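Local structure of cellulose binding protein (Clavibacter michiganensis, 4JJO) at residues A[33-38]-A[61-66]; A[50-55]-A[99-104]. The protein probably binds plant cell-wall polysaccharides such as cellulose as an expansin, a wall-loosening module that forms one part of a larger, probably cellulose-hydrolysing protein. All blocks are in the same frame, centred on the assembly; numbering follows the deposited sequence.

How the contacts relate
From the N terminus, the chain first runs through residues 33-38 and, after 22 intervening residues, returns at 61-66, where contact 1 closes a loop. That loop holds the short helix 39-42 and strand 51-56. Contact 2 starts within it, at 50-55, and closes a longer loop at 99-104, spanning strands 59-69 and 76-80 and helix 81-87, so the two loops cross along the chain. Strands 51-56 and 59-69 are antiparallel neighbours, so with the two contacts the order runs 34-38, 59-69, 51-56, 95-101; a probable hydrogen bond of 2.8 Å from Val-65 N to Thr-50 O joins the contacts. Beyond contact 2 the chain continues into the antiparallel C-terminal domain.

Contact 1. Residues A[33-38]-A[61-66]; sequences MYVAVS and VRVQVA
Bends of -62° at both of its first two torsions carry the thioether of Met-33 across the side chain of Val-61, with SD 3.7 Å from Val-61 CG2. Two residues on, Val-35 has a chi1 of 63° that sets CG1 between its own backbone N and carbonyl carbon; there it meets Val-63 CG2 at 3.7 Å and Val-65 CG2 at 4.0 Å. The segments are neighbouring parallel strands of the double-psi beta barrel, the N-terminal domain of expansins, and their axes diverge by 53°. Within these segments the ladder has two bridged pairs, Tyr-34 with Gln-64 and Val-35 with Val-65; Val-37 carries the pairing on to Asp-67 and Cys-69. Gln-64 N gives Met-33 O an almost straight hydrogen bond of 3.1 Å, although the donor stands above the carbonyl plane, whereas Ala-66 N meets Val-35 O nearly in line with the C=O bond. Between them the bond from Val-35 N to Gln-64 O is weak, and the same oxygen also receives the CA-H of Tyr-34, with CA 3.2 Å away. On the face of Val-35 and Val-65, Val-35 and Val-37 pack against Leu-77 of strand 76-80, and Val-37 meets Val-65 at about a right angle. On the other face the hydroxyl of Tyr-34 is held by the backbone of Leu-12, while Tyr-34 CB rests 4.1 Å from Ala-66 CB.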
loop_
_atom_site.group_PDB
_atom_site.type_symbol
_atom_site.label_atom_id
_atom_site.label_comp_id
_atom_site.label_asym_id
_atom_site.label_seq_id
_atom_site.Cartn_x
_atom_site.Cartn_y
_atom_site.Cartn_z
ATOM N N MET A 33 13.028 2.746 1.913
ATOM C CA MET A 33 12.753 1.619 2.794
ATOM C C MET A 33 11.465 0.938 2.356
ATOM O O MET A 33 10.365 1.362 2.715
ATOM C CB MET A 33 12.645 2.085 4.244
ATOM C CG MET A 33 13.923 2.708 4.788
ATOM S SD MET A 33 15.311 1.555 4.818
ATOM C CE MET A 33 16.642 2.632 5.333
ATOM N N TYR A 34 11.615 -0.115 1.563
ATOM C CA TYR A 34 10.472 -0.846 1.037
ATOM C C TYR A 34 10.813 -2.320 0.909
ATOM O O TYR A 34 11.956 -2.718 1.132
ATOM C CB TYR A 34 10.046 -0.279 -0.318
ATOM C CG TYR A 34 11.140 -0.265 -1.363
ATOM C CD1 TYR A 34 11.333 -1.348 -2.206
ATOM C CD2 TYR A 34 11.966 0.840 -1.516
ATOM C CE1 TYR A 34 12.327 -1.335 -3.167
ATOM C CE2 TYR A 34 12.958 0.864 -2.473
ATOM C CZ TYR A 34 13.133 -0.225 -3.296
ATOM O OH TYR A 34 14.125 -0.204 -4.249
ATOM N N VAL A 35 9.824 -3.126 0.545
ATOM C CA VAL A 35 10.000 -4.571 0.526
ATOM C C VAL A 35 9.017 -5.238 -0.424
ATOM O O VAL A 35 7.902 -4.753 -0.625
ATOM C CB VAL A 35 9.801 -5.158 1.939
ATOM C CG1 VAL A 35 8.382 -4.902 2.424
ATOM C CG2 VAL A 35 10.124 -6.643 1.960
ATOM N N ALA A 36 9.453 -6.345 -1.018
ATOM C CA ALA A 36 8.578 -7.209 -1.791
ATOM C C ALA A 36 8.300 -8.455 -0.964
ATOM O O ALA A 36 9.220 -9.059 -0.410
ATOM C CB ALA A 36 9.224 -7.582 -3.105
ATOM N N VAL A 37 7.032 -8.837 -0.877
ATOM C CA VAL A 37 6.636 -9.955 -0.030
ATOM C C VAL A 37 6.112 -11.123 -0.855
ATOM O O VAL A 37 5.698 -10.952 -1.999
ATOM C CB VAL A 37 5.560 -9.534 0.990
ATOM C CG1 VAL A 37 6.121 -8.500 1.957
ATOM C CG2 VAL A 37 4.322 -8.997 0.283
ATOM N N SER A 38 6.129 -12.310 -0.260
ATOM C CA SER A 38 5.689 -13.515 -0.949
ATOM C C SER A 38 4.231 -13.379 -1.375
ATOM O O SER A 38 3.484 -12.567 -0.825
ATOM C CB SER A 38 5.869 -14.745 -0.057
ATOM O OG SER A 38 5.071 -14.648 1.108
ATOM N N VAL A 61 14.520 -2.117 11.185
ATOM C CA VAL A 61 14.116 -1.072 10.253
ATOM C C VAL A 61 12.662 -1.272 9.839
ATOM O O VAL A 61 12.167 -2.397 9.793
ATOM C CB VAL A 61 15.003 -1.065 8.994
ATOM C CG1 VAL A 61 14.762 -2.315 8.161
ATOM C CG2 VAL A 61 14.749 0.186 8.169
ATOM N N ARG A 62 11.983 -0.169 9.547
ATOM C CA ARG A 62 10.601 -0.216 9.096
ATOM C C ARG A 62 10.552 -0.063 7.583
ATOM O O ARG A 62 11.178 0.837 7.025
ATOM C CB ARG A 62 9.792 0.892 9.766
ATOM C CG ARG A 62 8.334 0.949 9.339
ATOM C CD ARG A 62 7.517 1.807 10.295
ATOM N NE ARG A 62 7.455 1.208 11.625
ATOM C CZ ARG A 62 6.717 1.671 12.627
ATOM N NH1 ARG A 62 5.964 2.749 12.469
ATOM N NH2 ARG A 62 6.735 1.048 13.797
ATOM N N VAL A 63 9.816 -0.954 6.922
ATOM C CA VAL A 63 9.710 -0.924 5.469
ATOM C C VAL A 63 8.256 -0.928 5.007
ATOM O O VAL A 63 7.393 -1.550 5.629
ATOM C CB VAL A 63 10.448 -2.120 4.821
ATOM C CG1 VAL A 63 11.950 -1.988 5.008
ATOM C CG2 VAL A 63 9.944 -3.439 5.391
ATOM N N GLN A 64 7.993 -0.220 3.913
ATOM C CA GLN A 64 6.670 -0.198 3.308
ATOM C C GLN A 64 6.528 -1.365 2.337
ATOM O O GLN A 64 7.390 -1.583 1.486
ATOM C CB GLN A 64 6.444 1.121 2.562
ATOM C CG GLN A 64 5.116 1.190 1.816
ATOM C CD GLN A 64 4.873 2.523 1.116
ATOM O OE1 GLN A 64 3.770 2.783 0.635
ATOM N NE2 GLN A 64 5.896 3.369 1.051
ATOM N N VAL A 65 5.446 -2.122 2.472
ATOM C CA VAL A 65 5.167 -3.197 1.531
ATOM C C VAL A 65 4.756 -2.571 0.206
ATOM O O VAL A 65 3.744 -1.876 0.123
ATOM C CB VAL A 65 4.056 -4.130 2.037
ATOM C CG1 VAL A 65 3.646 -5.098 0.940
ATOM C CG2 VAL A 65 4.515 -4.888 3.273
ATOM N N ALA A 66 5.549 -2.819 -0.830
ATOM C CA ALA A 66 5.400 -2.105 -2.090
ATOM C C ALA A 66 5.335 -3.025 -3.300
ATOM O O ALA A 66 5.071 -2.566 -4.410
ATOM C CB ALA A 66 6.555 -1.144 -2.258
#

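Contact 2. Residues A[50-55]-A[99-104]; sequences TFLDVT and YVTVRD
Val-102 places its CG2 methyl against the carboxylate of Asp-53, 3.6 Å from Asp-53 CG. The oxygens of that carboxylate therefore border a methyl group here, and OD1 is engaged by Arg-62 in a salt bridge. On the opposite face of the sheet from Asp-53, Leu-52 and Tyr-99 lie side by side and point the same way. A chi1 of 60° holds the tyrosine ring between its own N and carbonyl carbon, where CD1 comes to 4.1 Å from Leu-52 CD1; Val-54 CG2 packs alongside Tyr-99 CB. In the double-psi beta barrel of the expansin, these three residues also touch Leu-77 of strand 76-80, and the phenol hydroxyl of the buried tyrosine hydrogen-bonds to Glu-41. The other branch of the leucine, CD2, comes obliquely to Thr-101 OG1 at 3.5 Å. Main-chain bonds zip the antiparallel strands together: Asp-53 and Val-100 form the hydrogen-bonded pair, and Val-102 N adds a nearly straight 2.8 Å bond to Phe-51 O. Two waters bridge the segments near Thr-50 and Phe-51: one links Thr-50 OG1 with Thr-101 OG1, the other accepts from Phe-51 N and donates to Val-102 O at 2.6 Å.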
loop_
_atom_site.group_PDB
_atom_site.type_symbol
_atom_site.label_atom_id
_atom_site.label_comp_id
_atom_site.label_asym_id
_atom_site.label_seq_id
_atom_site.Cartn_x
_atom_site.Cartn_y
_atom_site.Cartn_z
ATOM N N THR A 50 0.910 -1.346 3.744
ATOM C CA THR A 50 1.200 -1.688 5.130
ATOM C C THR A 50 2.702 -1.646 5.377
ATOM O O THR A 50 3.496 -1.557 4.441
ATOM C CB THR A 50 0.660 -3.081 5.522
ATOM O OG1 THR A 50 1.383 -4.103 4.823
ATOM C CG2 THR A 50 -0.827 -3.192 5.221
ATOM N N PHE A 51 3.083 -1.711 6.644
ATOM C CA PHE A 51 4.482 -1.596 7.021
ATOM C C PHE A 51 4.924 -2.785 7.856
ATOM O O PHE A 51 4.164 -3.301 8.675
ATOM C CB PHE A 51 4.709 -0.300 7.801
ATOM C CG PHE A 51 4.610 0.939 6.956
ATOM C CD1 PHE A 51 5.750 1.597 6.530
ATOM C CD2 PHE A 51 3.377 1.440 6.580
ATOM C CE1 PHE A 51 5.662 2.734 5.750
ATOM C CE2 PHE A 51 3.282 2.577 5.799
ATOM C CZ PHE A 51 4.427 3.225 5.383
ATOM N N LEU A 52 6.158 -3.222 7.628
ATOM C CA LEU A 52 6.770 -4.272 8.424
ATOM C C LEU A 52 7.906 -3.686 9.244
ATOM O O LEU A 52 8.692 -2.890 8.732
ATOM C CB LEU A 52 7.349 -5.369 7.526
ATOM C CG LEU A 52 6.449 -5.981 6.454
ATOM C CD1 LEU A 52 7.236 -7.007 5.643
ATOM C CD2 LEU A 52 5.225 -6.613 7.077
ATOM N N ASP A 53 7.990 -4.068 10.515
ATOM C CA ASP A 53 9.196 -3.818 11.293
ATOM C C ASP A 53 10.056 -5.067 11.237
ATOM O O ASP A 53 9.698 -6.103 11.797
ATOM C CB ASP A 53 8.872 -3.447 12.742
ATOM C CG ASP A 53 8.611 -1.969 12.915
ATOM O OD1 ASP A 53 8.975 -1.197 12.003
ATOM O OD2 ASP A 53 8.050 -1.573 13.958
ATOM N N VAL A 54 11.186 -4.959 10.547
ATOM C CA VAL A 54 12.055 -6.099 10.292
ATOM C C VAL A 54 13.284 -6.041 11.186
ATOM O O VAL A 54 14.019 -5.055 11.175
ATOM C CB VAL A 54 12.518 -6.117 8.825
ATOM C CG1 VAL A 54 13.345 -7.356 8.544
ATOM C CG2 VAL A 54 11.321 -6.050 7.890
ATOM N N THR A 55 13.501 -7.103 11.957
ATOM C CA THR A 55 14.667 -7.197 12.822
ATOM C C THR A 55 15.714 -8.110 12.198
ATOM O O THR A 55 15.444 -9.273 11.893
ATOM C CB THR A 55 14.300 -7.734 14.214
ATOM O OG1 THR A 55 13.383 -6.834 14.848
ATOM C CG2 THR A 55 15.544 -7.875 15.077
ATOM N N TYR A 99 10.135 -10.604 11.629
ATOM C CA TYR A 99 9.341 -9.412 11.353
ATOM C C TYR A 99 7.885 -9.495 11.784
ATOM O O TYR A 99 7.318 -10.574 11.953
ATOM C CB TYR A 99 9.423 -9.017 9.872
ATOM C CG TYR A 99 8.933 -10.058 8.888
ATOM C CD1 TYR A 99 7.638 -10.016 8.395
ATOM C CD2 TYR A 99 9.776 -11.065 8.430
ATOM C CE1 TYR A 99 7.188 -10.952 7.484
ATOM C CE2 TYR A 99 9.334 -12.007 7.517
ATOM C CZ TYR A 99 8.039 -11.944 7.047
ATOM O OH TYR A 99 7.592 -12.878 6.140
ATOM N N VAL A 100 7.306 -8.317 11.968
ATOM C CA VAL A 100 5.898 -8.170 12.299
ATOM C C VAL A 100 5.298 -7.104 11.403
ATOM O O VAL A 100 6.001 -6.211 10.930
ATOM C CB VAL A 100 5.698 -7.719 13.760
ATOM C CG1 VAL A 100 6.094 -8.820 14.724
ATOM C CG2 VAL A 100 6.485 -6.444 14.034
ATOM N N THR A 101 3.996 -7.203 11.167
ATOM C CA THR A 101 3.263 -6.124 10.527
ATOM C C THR A 101 2.934 -5.073 11.577
ATOM O O THR A 101 2.450 -5.395 12.663
ATOM C CB THR A 101 1.966 -6.625 9.876
ATOM O OG1 THR A 101 2.283 -7.472 8.765
ATOM C CG2 THR A 101 1.127 -5.456 9.386
ATOM N N VAL A 102 3.204 -3.816 11.249
ATOM C CA VAL A 102 2.972 -2.718 12.172
ATOM C C VAL A 102 1.496 -2.360 12.221
ATOM O O VAL A 102 0.857 -2.181 11.184
ATOM C CB VAL A 102 3.760 -1.462 11.752
ATOM C CG1 VAL A 102 3.468 -0.310 12.701
ATOM C CG2 VAL A 102 5.252 -1.756 11.697
ATOM N N ARG A 103 0.954 -2.259 13.429
ATOM C CA ARG A 103 -0.415 -1.791 13.600
ATOM C C ARG A 103 -0.425 -0.275 13.750
ATOM O O ARG A 103 0.369 0.284 14.508
ATOM C CB ARG A 103 -1.066 -2.439 14.821
ATOM C CG ARG A 103 -2.566 -2.210 14.896
ATOM C CD ARG A 103 -3.227 -3.064 15.964
ATOM N NE ARG A 103 -4.657 -2.782 16.060
ATOM C CZ ARG A 103 -5.544 -3.569 16.660
ATOM N NH1 ARG A 103 -5.165 -4.711 17.220
ATOM N NH2 ARG A 103 -6.820 -3.215 16.692
ATOM N N ASP A 104 -1.325 0.374 13.016
ATOM C CA ASP A 104 -1.483 1.826 13.055
ATOM C C ASP A 104 -0.149 2.561 13.032
ATOM O O ASP A 104 0.163 3.307 13.961
ATOM C CB ASP A 104 -2.279 2.249 14.294
ATOM C CG ASP A 104 -3.685 1.701 14.292
ATOM O OD1 ASP A 104 -4.068 1.081 13.279
ATOM O OD2 ASP A 104 -4.411 1.895 15.290
HETATM O O HOH W 1 1.647 -6.696 6.148
HETATM O O HOH W 2 0.981 -1.613 8.640
#